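Local coordinates for protein aldo-keto Reductase, OXIDOREDUCTASE (PDB 5T79) that probably acts as an NADPH-dependent aldo-keto reductase, able to convert 3-hydroxybutanal to 1,3-butanediol, at residues Tyr196-Arg201 against Gly227-Arg232. Residues are numbered along the deposited sequence; the frame is centred on the assembly and turned at random.
Sequences YSLFER and GQLTDR. With NDP (NADPH dihydro-nicotinamide-adenine-dinucleotide phosphate), chain E.
Leu229 reaches across to Phe199 and lays its CD2 methyl over one ring face, 4.0 Å from the centroid and 21° off the normal, a CH-pi contact displaced toward the CE2-CZ rim. The same methyl meets CD1 of Leu198 at 4.0 Å, while the other branch, CD1, rests against the CB atoms of Ser197 and Leu198. Branching thus lets one side chain engage several neighbours of a turn, here three consecutive residues. They belong to a type I turn from Ser197 to Glu200; chi1 75° sets Ser197 OG between its backbone N and carbonyl carbon, where it accepts Phe199 N at 3.1 Å in an ST turn. Gln228 comes to the ring obliquely, its OE1 3.5 Å from Phe199 CD2 and the amide plane turned 70° from the ring; NE2 is held by Gln254 O. Lys259 of helix 257-272 adds a cation-pi contact to Phe199.

Beyond Leu229, the centre of an inverse gamma turn, the chain turns to the cofactor. Thr230 OG1 bonds Gly227 O and accepts from Arg232 N, while its CG2 packs against the adenine. Arg232 NH2 binds O2X and the ester oxygen O2B of the NADPH 2'-phosphate, each at 2.8 Å. The contact joins two loops following successive parallel strands of a TIM barrel, one of them the adenine- and 2'-phosphate-binding loop of an aldo-keto reductase.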
# COMPACT_ATOMS: atom_id res chain seq x y z
N TYR A 196 8.38 2.72 -3.16
CA TYR A 196 9.21 2.07 -4.19
C TYR A 196 8.62 2.27 -5.57
O TYR A 196 7.46 1.95 -5.81
CB TYR A 196 9.39 0.56 -3.89
CG TYR A 196 10.28 -0.23 -4.85
CD1 TYR A 196 11.42 0.34 -5.42
CD2 TYR A 196 10.04 -1.58 -5.09
CE1 TYR A 196 12.30 -0.42 -6.21
CE2 TYR A 196 10.89 -2.34 -5.90
CZ TYR A 196 12.02 -1.76 -6.45
OH TYR A 196 12.85 -2.53 -7.22
N SER A 197 9.45 2.79 -6.48
CA SER A 197 9.09 3.01 -7.90
C SER A 197 10.35 3.16 -8.71
O SER A 197 11.43 3.19 -8.14
CB SER A 197 8.24 4.28 -8.05
OG SER A 197 9.04 5.45 -7.92
N LEU A 198 10.21 3.34 -10.04
CA LEU A 198 11.37 3.61 -10.91
C LEU A 198 12.17 4.84 -10.43
O LEU A 198 13.39 4.89 -10.60
CB LEU A 198 10.91 3.84 -12.35
CG LEU A 198 10.51 2.58 -13.13
CD1 LEU A 198 9.53 2.92 -14.24
CD2 LEU A 198 11.74 1.93 -13.76
N PHE A 199 11.48 5.82 -9.83
CA PHE A 199 12.07 7.07 -9.38
C PHE A 199 12.48 7.04 -7.89
O PHE A 199 13.00 8.04 -7.38
CB PHE A 199 11.09 8.23 -9.63
CG PHE A 199 10.92 8.61 -11.09
CD1 PHE A 199 11.90 8.29 -12.04
CD2 PHE A 199 9.82 9.36 -11.51
CE1 PHE A 199 11.76 8.67 -13.38
CE2 PHE A 199 9.69 9.75 -12.84
CZ PHE A 199 10.66 9.41 -13.77
N GLU A 200 12.25 5.93 -7.20
CA GLU A 200 12.63 5.84 -5.79
C GLU A 200 13.07 4.43 -5.49
O GLU A 200 12.25 3.59 -5.16
CB GLU A 200 11.47 6.29 -4.86
CG GLU A 200 11.87 6.35 -3.39
CD GLU A 200 13.19 7.08 -3.16
OE1 GLU A 200 13.19 8.32 -3.32
OE2 GLU A 200 14.23 6.40 -2.97
N ARG A 201 14.39 4.18 -5.60
CA ARG A 201 14.90 2.81 -5.51
C ARG A 201 15.70 2.50 -4.22
O ARG A 201 16.46 1.53 -4.21
CB ARG A 201 15.80 2.56 -6.75
CG ARG A 201 15.02 2.69 -8.07
CD ARG A 201 15.91 2.51 -9.28
NE ARG A 201 16.38 1.13 -9.41
CZ ARG A 201 17.00 0.65 -10.48
NH1 ARG A 201 17.24 1.43 -11.52
NH2 ARG A 201 17.38 -0.62 -10.52
N GLY A 227 1.82 9.56 -9.53
CA GLY A 227 1.22 9.86 -10.81
C GLY A 227 2.18 10.38 -11.87
O GLY A 227 1.77 10.57 -13.01
N GLN A 228 3.47 10.62 -11.51
CA GLN A 228 4.46 11.07 -12.52
C GLN A 228 4.69 10.01 -13.60
O GLN A 228 4.81 10.34 -14.79
CB GLN A 228 5.81 11.39 -11.86
CG GLN A 228 5.80 12.71 -11.08
CD GLN A 228 7.12 13.00 -10.40
OE1 GLN A 228 8.05 12.19 -10.39
NE2 GLN A 228 7.22 14.19 -9.80
N LEU A 229 4.69 8.74 -13.19
CA LEU A 229 4.95 7.61 -14.09
C LEU A 229 3.66 7.16 -14.78
O LEU A 229 3.26 5.99 -14.71
CB LEU A 229 5.63 6.46 -13.30
CG LEU A 229 7.08 6.74 -12.84
CD1 LEU A 229 7.48 5.83 -11.70
CD2 LEU A 229 8.07 6.60 -14.00
N THR A 230 2.97 8.12 -15.43
CA THR A 230 1.71 7.92 -16.16
C THR A 230 1.69 8.83 -17.39
O THR A 230 2.71 9.43 -17.74
CB THR A 230 0.47 8.22 -15.25
OG1 THR A 230 0.36 9.63 -15.04
CG2 THR A 230 0.50 7.49 -13.91
N ASP A 231 0.49 8.96 -18.00
CA ASP A 231 0.15 9.82 -19.14
C ASP A 231 -0.03 11.26 -18.73
O ASP A 231 0.07 12.14 -19.59
CB ASP A 231 -1.18 9.34 -19.77
CG ASP A 231 -1.05 8.36 -20.90
OD1 ASP A 231 0.07 8.19 -21.41
OD2 ASP A 231 -2.09 7.77 -21.30
N ARG A 232 -0.35 11.51 -17.44
CA ARG A 232 -0.70 12.81 -16.85
C ARG A 232 0.09 14.01 -17.42
O ARG A 232 -0.54 14.96 -17.89
CB ARG A 232 -0.56 12.79 -15.32
CG ARG A 232 -1.26 13.97 -14.62
CD ARG A 232 -0.87 14.10 -13.17
NE ARG A 232 -1.62 13.18 -12.31
CZ ARG A 232 -1.20 12.74 -11.12
NH1 ARG A 232 -0.03 13.13 -10.64
NH2 ARG A 232 -1.95 11.91 -10.41
PA NDP E . 0.24 5.93 -7.26
O1A NDP E . -0.26 4.62 -7.81
O2A NDP E . 1.64 6.32 -7.17
O5B NDP E . -0.46 7.18 -8.00
C5B NDP E . -1.90 7.23 -7.85
C4B NDP E . -2.47 8.42 -8.56
O4B NDP E . -1.91 8.52 -9.89
C3B NDP E . -3.99 8.36 -8.73
O3B NDP E . -4.64 9.03 -7.65
C2B NDP E . -4.22 9.02 -10.08
O2B NDP E . -4.35 10.45 -9.95
C1B NDP E . -2.94 8.70 -10.84
N9A NDP E . -3.01 7.50 -11.68
C8A NDP E . -3.01 6.19 -11.27
N7A NDP E . -3.07 5.33 -12.25
C5A NDP E . -3.12 6.12 -13.39
C6A NDP E . -3.25 5.81 -14.76
N6A NDP E . -3.23 4.57 -15.25
N1A NDP E . -3.35 6.85 -15.62
C2A NDP E . -3.27 8.10 -15.15
N3A NDP E . -3.11 8.51 -13.89
C4A NDP E . -3.07 7.46 -13.05
O3 NDP E . -0.35 5.77 -5.80
PN NDP E . -0.15 6.81 -4.59
O1N NDP E . -1.46 7.50 -4.65
O2N NDP E . 1.14 7.61 -4.68
O5D NDP E . 0.05 6.00 -3.19
C5D NDP E . -0.27 4.58 -3.21
C4D NDP E . -0.91 4.16 -1.91
O4D NDP E . 0.13 3.97 -0.92
C3D NDP E . -1.89 5.13 -1.28
O3D NDP E . -3.17 5.00 -1.89
C2D NDP E . -1.81 4.76 0.21
O2D NDP E . -2.70 3.75 0.69
C1D NDP E . -0.35 4.34 0.36
N1N NDP E . 0.53 5.42 0.84
C2N NDP E . 1.22 5.18 2.03
C3N NDP E . 2.05 6.08 2.58
C7N NDP E . 2.97 5.65 3.69
O7N NDP E . 3.67 6.54 4.19
N7N NDP E . 2.98 4.39 4.14
C4N NDP E . 2.10 7.49 2.03
C5N NDP E . 1.56 7.56 0.65
C6N NDP E . 0.81 6.62 0.11
P2B NDP E . -5.45 11.44 -10.63
O1X NDP E . -6.34 12.17 -9.70
O2X NDP E . -4.54 12.36 -11.43
O3X NDP E . -6.18 10.55 -11.63